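Local coordinates for protein L-aspartate semialdehyde sulfurtransferase (Methanocaldococcus jannaschii, PDB 3KPB) that probably condenses sulfide with aspartate semialdehyde to form homocysteine, here represented by its C-terminal pair of CBS domains, which binds S-adenosylmethionine and S-methyl-5'-thioadenosine, at residues 43-48 with 66-71. Residues are numbered along the deposited sequence; the frame is centred on the assembly and turned at random.
Sequences KLVGII and EIMTRN. With SAM (S-adenosylmethionine), chain E.
Ile47 and Thr69 pair as a single antiparallel bridge between strand 44-48 and the irregular segment 66-71. Ile47 N gives its hydrogen to Thr69 O at 3.0 Å, and Thr69 N returns a straighter bond (158°) to Ile47 O; both donors lie in the plane of the carbonyl they meet. The tight part is at Gly46, Ile48 and Met68. Ile48 CD1 touches Ile67 CG2 at 3.7 Å and Met68 CB at 3.8 Å, the side chains crossing at about a right angle. Gly46, which with Val45 faces Ile37 in a classic beta bulge, brings its CA to 3.2 Å from Thr69 O; a side chain there would run into Met68 SD. Buried Met68, extended beyond CG, carries the packing out to the open edge at Val45 and exposed Arg70: its CE lies 3.8 Å from Val45 CG2 and over one face of the Arg70 guanidinium, which is salt-bridged to Glu65. On the ligand side, Ile47 CG2 approaches adenine C4 of S-adenosylmethionine at 3.8 Å, its CD1 reaching N6. Thr69 OG1, turned away from its own carbonyl carbon (chi1 -67°), accepts a hydrogen bond from ribose O2' whose very short modelled length is doubtful, while Asp52 and Ile73 N also bind the ligand. With an alanine in place of Ile47, CG2 and CD1 would be missing and a gap would probably open against the adenine. The bridge ties strand 44-48 of the first CBS motif to segment 66-71 of the second, forming one wall of the nucleoside site characteristic of a CBS domain pair.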
ATOM      1  N   LYS A  43       1.463  24.950  -4.200  1.00 20.64           N
ATOM      2  CA  LYS A  43       2.760  24.409  -4.598  1.00 19.70           C
ATOM      3  C   LYS A  43       3.106  23.140  -3.842  1.00 18.45           C
ATOM      4  O   LYS A  43       2.919  23.063  -2.625  1.00 18.24           O
ATOM      5  CB  LYS A  43       3.873  25.440  -4.387  1.00 20.07           C
ATOM      6  CG  LYS A  43       3.620  26.820  -5.003  1.00 21.63           C
ATOM      7  CD  LYS A  43       3.131  26.730  -6.447  1.00 23.96           C
ATOM      8  CE  LYS A  43       3.228  28.086  -7.137  1.00 25.53           C
ATOM      9  NZ  LYS A  43       2.217  29.072  -6.638  1.00 26.61           N
ATOM     10  N   LEU A  44       3.658  22.165  -4.562  1.00 17.26           N
ATOM     11  CA  LEU A  44       3.980  20.858  -3.987  1.00 16.34           C
ATOM     12  C   LEU A  44       4.997  20.935  -2.847  1.00 16.22           C
ATOM     13  O   LEU A  44       6.060  21.542  -2.990  1.00 16.62           O
ATOM     14  CB  LEU A  44       4.488  19.905  -5.074  1.00 16.07           C
ATOM     15  CG  LEU A  44       4.812  18.471  -4.639  1.00 14.73           C
ATOM     16  CD1 LEU A  44       3.547  17.673  -4.331  1.00 15.51           C
ATOM     17  CD2 LEU A  44       5.627  17.788  -5.715  1.00 14.86           C
ATOM     18  N   VAL A  45       4.660  20.308  -1.720  1.00 15.84           N
ATOM     19  CA  VAL A  45       5.564  20.218  -0.566  1.00 15.50           C
ATOM     20  C   VAL A  45       5.764  18.787  -0.049  1.00 15.18           C
ATOM     21  O   VAL A  45       6.645  18.542   0.781  1.00 15.78           O
ATOM     22  CB  VAL A  45       5.113  21.125   0.609  1.00 15.06           C
ATOM     23  CG1 VAL A  45       5.100  22.593   0.189  1.00 16.00           C
ATOM     24  CG2 VAL A  45       3.737  20.707   1.126  1.00 15.75           C
ATOM     25  N   GLY A  46       4.957  17.841  -0.518  1.00 14.41           N
ATOM     26  CA  GLY A  46       5.097  16.473  -0.032  1.00 13.94           C
ATOM     27  C   GLY A  46       4.148  15.499  -0.680  1.00 13.62           C
ATOM     28  O   GLY A  46       3.382  15.873  -1.562  1.00 13.92           O
ATOM     29  N   ILE A  47       4.221  14.239  -0.256  1.00 13.42           N
ATOM     30  CA  ILE A  47       3.276  13.218  -0.706  1.00 13.32           C
ATOM     31  C   ILE A  47       2.890  12.266   0.439  1.00 13.71           C
ATOM     32  O   ILE A  47       3.691  12.004   1.341  1.00 13.59           O
ATOM     33  CB  ILE A  47       3.803  12.453  -1.962  1.00 13.31           C
ATOM     34  CG1 ILE A  47       2.678  11.630  -2.612  1.00 13.52           C
ATOM     35  CG2 ILE A  47       5.034  11.589  -1.612  1.00 14.01           C
ATOM     36  CD1 ILE A  47       3.028  11.050  -3.984  1.00 12.92           C
ATOM     37  N   ILE A  48       1.644  11.792   0.404  1.00 13.73           N
ATOM     38  CA  ILE A  48       1.114  10.837   1.375  1.00 14.13           C
ATOM     39  C   ILE A  48       0.562   9.622   0.632  1.00 13.76           C
ATOM     40  O   ILE A  48      -0.084   9.776  -0.403  1.00 13.77           O
ATOM     41  CB  ILE A  48      -0.039  11.511   2.196  1.00 14.35           C
ATOM     42  CG1 ILE A  48       0.522  12.527   3.201  1.00 15.51           C
ATOM     43  CG2 ILE A  48      -0.950  10.486   2.903  1.00 15.26           C
ATOM     44  CD1 ILE A  48       1.365  11.923   4.322  1.00 16.07           C
ATOM     45  N   GLU A  66       3.834  16.415   9.590  1.00 17.20           N
ATOM     46  CA  GLU A  66       4.812  15.700  10.410  1.00 17.08           C
ATOM     47  C   GLU A  66       5.233  14.349   9.842  1.00 16.59           C
ATOM     48  O   GLU A  66       6.210  13.760  10.311  1.00 16.99           O
ATOM     49  CB  GLU A  66       4.273  15.488  11.817  1.00 17.36           C
ATOM     50  CG  GLU A  66       3.892  16.759  12.518  1.00 18.91           C
ATOM     51  CD  GLU A  66       3.188  16.494  13.823  1.00 21.39           C
ATOM     52  OE1 GLU A  66       3.877  16.205  14.824  1.00 22.77           O
ATOM     53  OE2 GLU A  66       1.944  16.581  13.851  1.00 22.59           O
ATOM     54  N   ILE A  67       4.504  13.855   8.845  1.00 15.76           N
ATOM     55  CA  ILE A  67       4.756  12.513   8.325  1.00 15.27           C
ATOM     56  C   ILE A  67       4.962  12.458   6.812  1.00 14.89           C
ATOM     57  O   ILE A  67       5.503  11.474   6.304  1.00 15.49           O
ATOM     58  CB  ILE A  67       3.633  11.514   8.755  1.00 15.25           C
ATOM     59  CG1 ILE A  67       4.136  10.061   8.745  1.00 15.61           C
ATOM     60  CG2 ILE A  67       2.370  11.687   7.902  1.00 15.25           C
ATOM     61  CD1 ILE A  67       5.070   9.716   9.898  1.00 16.66           C
ATOM     62  N   MET A  68       4.541  13.495   6.093  1.00 14.62           N
ATOM     63  CA  MET A  68       4.594  13.430   4.633  1.00 14.33           C
ATOM     64  C   MET A  68       6.018  13.221   4.131  1.00 14.48           C
ATOM     65  O   MET A  68       6.982  13.666   4.758  1.00 14.88           O
ATOM     66  CB  MET A  68       3.972  14.677   3.993  1.00 14.19           C
ATOM     67  CG  MET A  68       4.695  15.962   4.335  1.00 13.97           C
ATOM     68  SD  MET A  68       3.829  17.405   3.728  1.00 15.11           S
ATOM     69  CE  MET A  68       5.054  18.666   4.085  1.00 16.28           C
ATOM     70  N   THR A  69       6.144  12.530   3.004  1.00 14.70           N
ATOM     71  CA  THR A  69       7.446  12.351   2.381  1.00 15.09           C
ATOM     72  C   THR A  69       7.783  13.648   1.654  1.00 15.63           C
ATOM     73  O   THR A  69       7.030  14.097   0.789  1.00 15.79           O
ATOM     74  CB  THR A  69       7.444  11.151   1.422  1.00 14.98           C
ATOM     75  OG1 THR A  69       7.287   9.948   2.187  1.00 15.14           O
ATOM     76  CG2 THR A  69       8.751  11.071   0.646  1.00 15.45           C
ATOM     77  N   ARG A  70       8.915  14.247   2.010  1.00 16.52           N
ATOM     78  CA  ARG A  70       9.255  15.577   1.511  1.00 17.41           C
ATOM     79  C   ARG A  70      10.107  15.584   0.243  1.00 17.70           C
ATOM     80  O   ARG A  70      10.071  16.560  -0.513  1.00 18.43           O
ATOM     81  CB  ARG A  70       9.902  16.409   2.617  1.00 17.61           C
ATOM     82  CG  ARG A  70       8.912  16.849   3.686  1.00 19.53           C
ATOM     83  CD  ARG A  70       9.617  17.541   4.834  1.00 22.45           C
ATOM     84  NE  ARG A  70       8.731  17.760   5.976  1.00 24.39           N
ATOM     85  CZ  ARG A  70       8.200  18.935   6.304  1.00 25.46           C
ATOM     86  NH1 ARG A  70       8.463  20.017   5.581  1.00 26.28           N
ATOM     87  NH2 ARG A  70       7.406  19.036   7.365  1.00 25.96           N
ATOM     88  N   ASN A  71      10.856  14.507   0.005  1.00 18.26           N
ATOM     89  CA  ASN A  71      11.587  14.349  -1.252  1.00 18.82           C
ATOM     90  C   ASN A  71      10.702  13.618  -2.248  1.00 18.48           C
ATOM     91  O   ASN A  71      10.728  12.386  -2.345  1.00 18.74           O
ATOM     92  CB  ASN A  71      12.917  13.614  -1.037  1.00 19.31           C
ATOM     93  CG  ASN A  71      13.684  13.372  -2.337  1.00 20.87           C
ATOM     94  OD1 ASN A  71      13.365  13.933  -3.390  1.00 22.92           O
ATOM     95  ND2 ASN A  71      14.705  12.527  -2.262  1.00 22.70           N
TER
HETATM   96  N   SAM E1000       4.459   2.298  -3.681  0.50 26.15           N
HETATM   97  CA  SAM E1000       4.821   2.181  -2.259  0.50 26.06           C
HETATM   98  C   SAM E1000       3.974   3.150  -1.429  0.50 25.92           C
HETATM   99  O   SAM E1000       2.781   3.336  -1.684  0.50 26.08           O
HETATM  100  OXT SAM E1000       4.458   3.766  -0.476  0.50 25.88           O
HETATM  101  CB  SAM E1000       6.304   2.517  -2.081  0.50 26.11           C
HETATM  102  CG  SAM E1000       6.926   1.685  -0.957  0.50 25.93           C
HETATM  103  SD  SAM E1000       7.717   2.710   0.334  0.50 25.66           S
HETATM  104  CE  SAM E1000       7.873   1.504   1.632  0.50 25.61           C
HETATM  105  C5' SAM E1000       6.464   3.817   1.076  0.50 22.34           C
HETATM  106  C4' SAM E1000       6.832   5.294   0.944  0.50 19.04           C
HETATM  107  O4' SAM E1000       6.943   5.654  -0.441  0.50 16.92           O
HETATM  108  C3' SAM E1000       5.670   6.130   1.472  0.50 17.76           C
HETATM  109  O3' SAM E1000       6.031   6.628   2.758  0.50 18.71           O
HETATM  110  C2' SAM E1000       5.551   7.285   0.481  0.50 16.71           C
HETATM  111  O2' SAM E1000       5.679   8.526   1.185  0.50 15.93           O
HETATM  112  C1' SAM E1000       6.746   7.075  -0.453  0.50 15.58           C
HETATM  113  N9  SAM E1000       6.370   7.510  -1.815  0.50 13.83           N
HETATM  114  C8  SAM E1000       5.365   7.025  -2.549  0.50 13.15           C
HETATM  115  N7  SAM E1000       5.327   7.665  -3.720  0.50 13.46           N
HETATM  116  C5  SAM E1000       6.314   8.558  -3.730  0.50 13.52           C
HETATM  117  C6  SAM E1000       6.758   9.494  -4.656  0.50 13.33           C
HETATM  118  N6  SAM E1000       6.161   9.631  -5.836  0.50 13.78           N
HETATM  119  N1  SAM E1000       7.811  10.264  -4.344  0.50 13.15           N
HETATM  120  C2  SAM E1000       8.419  10.143  -3.175  0.50 13.91           C
HETATM  121  N3  SAM E1000       8.020   9.262  -2.270  0.50 13.63           N
HETATM  122  C4  SAM E1000       6.973   8.463  -2.520  0.50 13.52           C